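Uncharacterized protein (Corynebacterium diphtheriae NCTC 13129, PDB 3B4Q) is of unknown function; the crystallised part is a small all-helical domain assigned to the C-terminal family of resuscitation-promoting factor Rpf1. Local coordinates at residues D12-A17 against G79-N84; Q22-G27 against V44-N49. One frame throughout, in Å; residues are numbered along the deposited sequence. Where two conformers were deposited one is given.

Contact 1 (D12-A17 against G79-N84)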
ATOM      1  N   ASP A  12       1.650   6.340   8.533  1.00 11.40           N
ATOM      2  CA  ASP A  12       2.354   5.903   9.766  1.00 11.72           C
ATOM      3  C   ASP A  12       2.782   4.450   9.631  1.00 11.70           C
ATOM      4  O   ASP A  12       3.882   4.073  10.059  1.00 12.43           O
ATOM      5  CB  ASP A  12       1.443   6.067  10.987  1.00 12.91           C
ATOM      6  CG  ASP A  12       0.966   7.494  11.154  1.00 15.32           C
ATOM      7  OD1 ASP A  12       1.816   8.422  11.139  1.00 18.36           O
ATOM      8  OD2 ASP A  12      -0.261   7.699  11.315  1.00 16.81           O
ATOM      9  N   VAL A  13       1.884   3.621   9.091  1.00 10.69           N
ATOM     10  CA  VAL A  13       2.206   2.206   8.877  1.00 11.58           C
ATOM     11  C   VAL A  13       3.468   2.010   8.019  1.00 11.27           C
ATOM     12  O   VAL A  13       4.257   1.067   8.273  1.00 11.83           O
ATOM     13  CB  VAL A  13       0.988   1.450   8.286  1.00 11.97           C
ATOM     14  CG1 VAL A  13       1.366  -0.022   7.922  1.00 13.97           C
ATOM     15  CG2 VAL A  13      -0.194   1.529   9.269  1.00 13.20           C
ATOM     16  N   VAL A  14       3.661   2.857   7.009  1.00 11.50           N
ATOM     17  CA  VAL A  14       4.849   2.686   6.153  1.00 10.74           C
ATOM     18  C   VAL A  14       5.979   3.657   6.463  1.00 10.94           C
ATOM     19  O   VAL A  14       6.823   3.923   5.598  1.00 12.44           O
ATOM     20  CB  VAL A  14       4.484   2.759   4.647  1.00  9.45           C
ATOM     21  CG1 VAL A  14       3.498   1.617   4.259  1.00 11.82           C
ATOM     22  CG2 VAL A  14       3.943   4.146   4.283  1.00 11.50           C
ATOM     23  N   ALA A  15       6.009   4.148   7.714  1.00 11.57           N
ATOM     24  CA  ALA A  15       7.061   5.073   8.181  1.00 12.81           C
ATOM     25  C   ALA A  15       8.472   4.569   7.889  1.00 13.27           C
ATOM     26  O   ALA A  15       9.396   5.379   7.658  1.00 15.24           O
ATOM     27  CB  ALA A  15       6.900   5.356   9.677  1.00 14.07           C
ATOM     28  N   ASN A  16       8.639   3.235   7.910  1.00 12.42           N
ATOM     29  CA  ASN A  16       9.976   2.619   7.721  1.00 13.42           C
ATOM     30  C   ASN A  16      10.165   1.894   6.384  1.00 13.90           C
ATOM     31  O   ASN A  16      11.134   1.135   6.187  1.00 15.46           O
ATOM     32  CB  ASN A  16      10.256   1.693   8.909  1.00 14.72           C
ATOM     33  CG  ASN A  16      10.089   2.404  10.244  1.00 15.34           C
ATOM     34  OD1 ASN A  16       9.393   1.906  11.153  1.00 18.32           O
ATOM     35  ND2 ASN A  16      10.652   3.599  10.351  1.00 13.94           N
ATOM     36  N   ALA A  17       9.231   2.139   5.464  1.00 11.90           N
ATOM     37  CA  ALA A  17       9.220   1.473   4.164  1.00 13.26           C
ATOM     38  C   ALA A  17      10.100   2.219   3.156  1.00 13.08           C
ATOM     39  O   ALA A  17      10.486   3.364   3.400  1.00 12.99           O
ATOM     40  CB  ALA A  17       7.796   1.409   3.627  1.00 13.02           C
ATOM     41  N   GLY A  79      -3.007  -4.758   7.307  1.00 12.79           N
ATOM     42  CA  GLY A  79      -2.965  -6.180   6.961  1.00 12.40           C
ATOM     43  C   GLY A  79      -2.308  -6.398   5.611  1.00 12.12           C
ATOM     44  O   GLY A  79      -1.494  -7.329   5.428  1.00 12.80           O
ATOM     45  N   PHE A  80      -2.644  -5.533   4.652  1.00 12.38           N
ATOM     46  CA  PHE A  80      -2.079  -5.667   3.300  1.00 11.75           C
ATOM     47  C   PHE A  80      -0.570  -5.446   3.307  1.00 11.93           C
ATOM     48  O   PHE A  80       0.193  -6.215   2.710  1.00 12.49           O
ATOM     49  CB  PHE A  80      -2.747  -4.643   2.377  1.00 12.48           C
ATOM     50  CG  PHE A  80      -2.132  -4.582   0.996  1.00 11.90           C
ATOM     51  CD1 PHE A  80      -2.353  -5.591   0.072  1.00 13.46           C
ATOM     52  CD2 PHE A  80      -1.290  -3.510   0.638  1.00 13.88           C
ATOM     53  CE1 PHE A  80      -1.776  -5.552  -1.200  1.00 14.49           C
ATOM     54  CE2 PHE A  80      -0.714  -3.471  -0.636  1.00 15.18           C
ATOM     55  CZ  PHE A  80      -0.971  -4.505  -1.561  1.00 13.88           C
ATOM     56  N   TYR A  81      -0.148  -4.399   3.987  1.00 11.24           N
ATOM     57  CA  TYR A  81       1.273  -4.074   4.034  1.00 10.43           C
ATOM     58  C   TYR A  81       2.043  -5.178   4.753  1.00 10.59           C
ATOM     59  O   TYR A  81       3.081  -5.639   4.257  1.00 10.99           O
ATOM     60  CB  TYR A  81       1.478  -2.751   4.738  1.00 10.99           C
ATOM     61  CG  TYR A  81       2.947  -2.380   4.852  1.00  9.87           C
ATOM     62  CD1 TYR A  81       3.722  -2.112   3.695  1.00 11.58           C
ATOM     63  CD2 TYR A  81       3.582  -2.336   6.093  1.00 10.94           C
ATOM     64  CE1 TYR A  81       5.095  -1.806   3.801  1.00 11.59           C
ATOM     65  CE2 TYR A  81       4.936  -2.032   6.210  1.00  9.89           C
ATOM     66  CZ  TYR A  81       5.690  -1.740   5.066  1.00  9.47           C
ATOM     67  OH  TYR A  81       7.064  -1.433   5.180  1.00 12.87           O
HETATM   68  N   MSE A  82       1.527  -5.636   5.885  1.00 10.87           N
HETATM   69  CA  MSE A  82       2.247  -6.667   6.639  1.00 11.81           C
HETATM   70  C   MSE A  82       2.337  -7.977   5.831  1.00 12.19           C
HETATM   71  O   MSE A  82       3.407  -8.633   5.792  1.00 13.46           O
HETATM   72  CB  MSE A  82       1.658  -6.864   8.051  1.00 12.25           C
HETATM   73  CG  MSE A  82       1.811  -5.615   8.942  1.00 14.09           C
HETATM   74 SE   MSE A  82       3.686  -5.034   9.179  0.70 17.77          SE
HETATM   75  CE  MSE A  82       4.284  -6.442  10.381  1.00 20.58           C
ATOM     76  N   ALA A  83       1.256  -8.318   5.142  1.00 12.13           N
ATOM     77  CA  ALA A  83       1.239  -9.546   4.367  1.00 13.96           C
ATOM     78  C   ALA A  83       2.274  -9.481   3.230  1.00 14.12           C
ATOM     79  O   ALA A  83       2.928 -10.506   2.872  1.00 15.33           O
ATOM     80  CB  ALA A  83      -0.145  -9.732   3.797  1.00 13.75           C
ATOM     81  N   ASN A  84       2.421  -8.304   2.632  1.00 13.83           N
ATOM     82  CA  ASN A  84       3.315  -8.170   1.449  1.00 14.15           C
ATOM     83  C   ASN A  84       4.657  -7.525   1.785  1.00 13.15           C
ATOM     84  O   ASN A  84       5.417  -7.129   0.886  1.00 12.46           O
ATOM     85  CB  ASN A  84       2.606  -7.403   0.344  1.00 15.57           C
ATOM     86  CG  ASN A  84       1.531  -8.245  -0.360  1.00 19.73           C
ATOM     87  OD1 ASN A  84       0.371  -7.808  -0.491  1.00 26.16           O
ATOM     88  ND2 ASN A  84       1.883  -9.465  -0.732  1.00 16.73           N
TER
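Tyr-81 lays its ring against Val-13, Val-14 and Ala-17, and this one aromatic side chain carries the contact. The clearest interaction is a CH-pi contact. Val-14 CG1 sits over one face of the ring, 3.8 Å from the centroid of Tyr-81 and 15° off the ring normal. The methyl is shifted a little toward the rim, on the CD1 and CE1 side.

Two more touches are oblique to the ring. The first is plain apolar packing: Val-13 CG1 comes to 3.7 Å from Tyr-81 CD2, near the root of the ring. The two side chains run past each other in opposite directions. The second is a van der Waals touch at the far end. There Ala-17 CB lies 3.3 Å from the hydroxyl oxygen Tyr-81 OH, a snug fit, and 4.1 Å from Tyr-81 CZ. Tyr-81 spans this distance because CG is anti to its backbone N (chi1 178°), which sends the ring off helix 77-83 and across to the other segment.

The arrangement joins two parts of an all-helical domain that are far apart in sequence. Helix 77-83 supplies the tyrosine. The end of the short helix 10-13 and the turn after it supply the small apolar groups. Val-14 to Ala-17 form a type I beta turn, with Ala-17 N bonded to Val-14 O at 3.0 Å. The turn brings Ala-17 back to the ring that Val-14 already covers.

Backbone contact is slight. The carbonyl Val-13 O is 3.8 Å from Tyr-81 CE2, and no polar bond links the segments. The contact is buried, and further helices close it in. Leu-47 of helix 39-56 also touches Tyr-81. Val-21 and Val-25 of helix 19-35 pack on Val-14, while Phe-77 touches Val-13 and Val-14.

Contact 2 (Q22-G27 against V44-N49)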
ATOM      1  N   GLN A  22       6.421   4.902   0.452  1.00 10.98           N
ATOM      2  CA  GLN A  22       5.968   6.103   1.152  0.50 11.03           C
ATOM      3  C   GLN A  22       5.273   7.088   0.199  1.00 10.90           C
ATOM      4  O   GLN A  22       4.239   7.703   0.550  1.00 11.30           O
ATOM      5  CB  GLN A  22       7.142   6.783   1.860  0.50 11.38           C
ATOM      6  CG  GLN A  22       7.663   5.931   3.011  0.50 12.62           C
ATOM      7  CD  GLN A  22       8.653   6.668   3.874  0.50  9.10           C
ATOM      8  OE1 GLN A  22       8.983   7.829   3.612  0.50 15.82           O
ATOM      9  NE2 GLN A  22       9.121   6.012   4.928  0.50 15.59           N
ATOM     10  N   ALA A  23       5.827   7.260  -1.001  1.00 10.60           N
ATOM     11  CA  ALA A  23       5.264   8.163  -1.986  1.00 11.35           C
ATOM     12  C   ALA A  23       3.873   7.706  -2.442  1.00 12.02           C
ATOM     13  O   ALA A  23       2.920   8.511  -2.499  1.00 12.63           O
ATOM     14  CB  ALA A  23       6.175   8.246  -3.199  1.00 12.59           C
ATOM     15  N   ALA A  24       3.749   6.416  -2.754  1.00 11.68           N
ATOM     16  CA  ALA A  24       2.461   5.920  -3.274  1.00 10.71           C
ATOM     17  C   ALA A  24       1.390   6.065  -2.184  1.00 10.85           C
ATOM     18  O   ALA A  24       0.253   6.514  -2.449  1.00 11.50           O
ATOM     19  CB  ALA A  24       2.601   4.452  -3.728  1.00 11.38           C
ATOM     20  N   VAL A  25       1.763   5.746  -0.943  1.00 10.29           N
ATOM     21  CA  VAL A  25       0.800   5.840   0.166  1.00 10.55           C
ATOM     22  C   VAL A  25       0.446   7.316   0.498  1.00 11.30           C
ATOM     23  O   VAL A  25      -0.732   7.649   0.718  1.00 10.78           O
ATOM     24  CB  VAL A  25       1.330   5.051   1.388  1.00  9.92           C
ATOM     25  CG1 VAL A  25       0.488   5.325   2.612  1.00 13.45           C
ATOM     26  CG2 VAL A  25       1.399   3.556   1.031  1.00 12.36           C
ATOM     27  N   ALA A  26       1.453   8.181   0.482  1.00 11.32           N
ATOM     28  CA  ALA A  26       1.209   9.615   0.748  1.00 11.66           C
ATOM     29  C   ALA A  26       0.194  10.198  -0.259  1.00 12.30           C
ATOM     30  O   ALA A  26      -0.709  10.958   0.123  1.00 14.82           O
ATOM     31  CB  ALA A  26       2.502  10.414   0.652  1.00 12.67           C
ATOM     32  N   GLY A  27       0.407   9.896  -1.546  1.00 12.15           N
ATOM     33  CA  GLY A  27      -0.484  10.418  -2.596  1.00 11.72           C
ATOM     34  C   GLY A  27      -1.912   9.947  -2.372  1.00 11.25           C
ATOM     35  O   GLY A  27      -2.869  10.716  -2.521  1.00 12.36           O
ATOM     36  N   VAL A  44      -4.224   0.940  -0.160  1.00 10.96           N
ATOM     37  CA  VAL A  44      -3.991  -0.430  -0.627  1.00 11.48           C
ATOM     38  C   VAL A  44      -3.899  -0.459  -2.168  1.00 11.64           C
ATOM     39  O   VAL A  44      -2.953  -1.025  -2.739  1.00 11.52           O
ATOM     40  CB  VAL A  44      -5.098  -1.415  -0.112  1.00 11.91           C
ATOM     41  CG1 VAL A  44      -5.008  -2.771  -0.865  1.00 14.12           C
ATOM     42  CG2 VAL A  44      -5.004  -1.565   1.431  1.00 13.20           C
ATOM     43  N   ASP A  45      -4.866   0.171  -2.850  1.00 11.40           N
ATOM     44  CA  ASP A  45      -4.828   0.197  -4.337  1.00 12.39           C
ATOM     45  C   ASP A  45      -3.526   0.847  -4.875  1.00 12.34           C
ATOM     46  O   ASP A  45      -2.907   0.335  -5.818  1.00 12.67           O
ATOM     47  CB  ASP A  45      -6.028   0.937  -4.890  1.00 12.87           C
ATOM     48  CG  ASP A  45      -7.359   0.182  -4.690  1.00 18.25           C
ATOM     49  OD1 ASP A  45      -7.347  -1.028  -4.325  1.00 20.55           O
ATOM     50  OD2 ASP A  45      -8.437   0.821  -4.924  1.00 21.15           O
ATOM     51  N   ALA A  46      -3.148   1.991  -4.304  1.00 11.30           N
ATOM     52  CA  ALA A  46      -1.945   2.728  -4.748  1.00 12.45           C
ATOM     53  C   ALA A  46      -0.682   1.882  -4.525  1.00 11.89           C
ATOM     54  O   ALA A  46       0.199   1.811  -5.402  1.00 12.83           O
ATOM     55  CB  ALA A  46      -1.839   4.059  -4.026  1.00 13.13           C
ATOM     56  N   LEU A  47      -0.585   1.211  -3.374  1.00 11.26           N
ATOM     57  CA  LEU A  47       0.605   0.429  -3.106  1.00 12.10           C
ATOM     58  C   LEU A  47       0.632  -0.842  -3.991  1.00 12.29           C
ATOM     59  O   LEU A  47       1.686  -1.227  -4.541  1.00 12.43           O
ATOM     60  CB  LEU A  47       0.671   0.080  -1.623  1.00 11.58           C
ATOM     61  CG  LEU A  47       1.888  -0.739  -1.149  1.00 12.64           C
ATOM     62  CD1 LEU A  47       3.194  -0.096  -1.721  1.00 12.85           C
ATOM     63  CD2 LEU A  47       1.877  -0.837   0.328  1.00 13.79           C
ATOM     64  N   TYR A  48      -0.519  -1.490  -4.153  1.00 12.69           N
ATOM     65  CA  TYR A  48      -0.568  -2.633  -5.036  1.00 13.85           C
ATOM     66  C   TYR A  48      -0.121  -2.198  -6.446  1.00 14.72           C
ATOM     67  O   TYR A  48       0.678  -2.865  -7.122  1.00 14.05           O
ATOM     68  CB  TYR A  48      -1.979  -3.209  -5.058  1.00 15.36           C
ATOM     69  CG  TYR A  48      -2.126  -4.434  -5.938  1.00 18.55           C
ATOM     70  CD1 TYR A  48      -1.334  -5.548  -5.708  1.00 19.10           C
ATOM     71  CD2 TYR A  48      -3.041  -4.473  -6.974  1.00 21.29           C
ATOM     72  CE1 TYR A  48      -1.432  -6.692  -6.469  1.00 22.27           C
ATOM     73  CE2 TYR A  48      -3.157  -5.637  -7.764  1.00 21.04           C
ATOM     74  CZ  TYR A  48      -2.329  -6.725  -7.487  1.00 20.07           C
ATOM     75  OH  TYR A  48      -2.375  -7.888  -8.211  1.00 23.67           O
ATOM     76  N   ASN A  49      -0.609  -1.043  -6.888  1.00 14.47           N
ATOM     77  CA  ASN A  49      -0.214  -0.613  -8.209  1.00 16.35           C
ATOM     78  C   ASN A  49       1.272  -0.328  -8.285  1.00 16.13           C
ATOM     79  O   ASN A  49       1.900  -0.686  -9.280  1.00 17.94           O
ATOM     80  CB  ASN A  49      -1.014   0.599  -8.670  1.00 17.50           C
ATOM     81  CG  ASN A  49      -0.785   0.897 -10.139  1.00 21.53           C
ATOM     82  OD1 ASN A  49      -1.073   0.072 -11.011  1.00 23.90           O
ATOM     83  ND2 ASN A  49      -0.220   2.064 -10.409  1.00 26.00           N
TER
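The long consecutive helices 19-35 and 39-56 pack across each other, and this contact is a place where they come very close. Ala-24 and Ala-46 face each other, with their CA atoms 5.6 Å apart. Only a methyl on each side stands between the backbones, which is what lets the helices approach so near.

The two alanines meet reciprocally. Ala-46 CB touches the backbone carbonyl of Ala-24, at 3.6 Å from Ala-24 O. Ala-24 CB in turn reaches 3.9 Å from Ala-46 O. Each methyl therefore lies against the main chain of the opposite helix. The methyls are further from each other, with Ala-24 CB 4.5 Å from Ala-46 CB. These are van der Waals contacts.

Val-25 and Leu-47 widen the contact toward the interior. Val-25 CG2 lies 4.4 Å from Leu-47 CB and 4.5 Å from Leu-47 CD2, a loose approach to both. Leu-47 has CG anti to its backbone N (chi1 -179°), which carries CG and its methyls away from the helix, with CD2 near the valine. Val-25 also touches Phe-77 of helix 77-83, and Pro-10 and Arg-11 of helix 10-13. The alanine pair is partly exposed, whereas Val-25 and Leu-47 are buried.

Small residues stand at the closest approach, with larger apolar ones flanking them on the core side. This makes the contact an alanine-to-alanine crossing point between consecutive helices of an all-helical domain.

From the N terminus, helix 10-13 and the turn after it come first; their partner follows late in the chain. The chain then forms helix 19-35 and, after a short loop, helix 39-56; contact 2 closes this span. Helix 64-72 follows, and only at helix 77-83 does contact 1 close the long loop. Contact 2 therefore lies wholly within the span of contact 1. The two centres are about 11 Å apart. They meet at Phe-80, which packs on Leu-47, and near Gln-22, whose NE2 probably bonds Val-14 O. Together they bind the N-terminal turn, the crossed helix pair and helix 77-83 into one helical core.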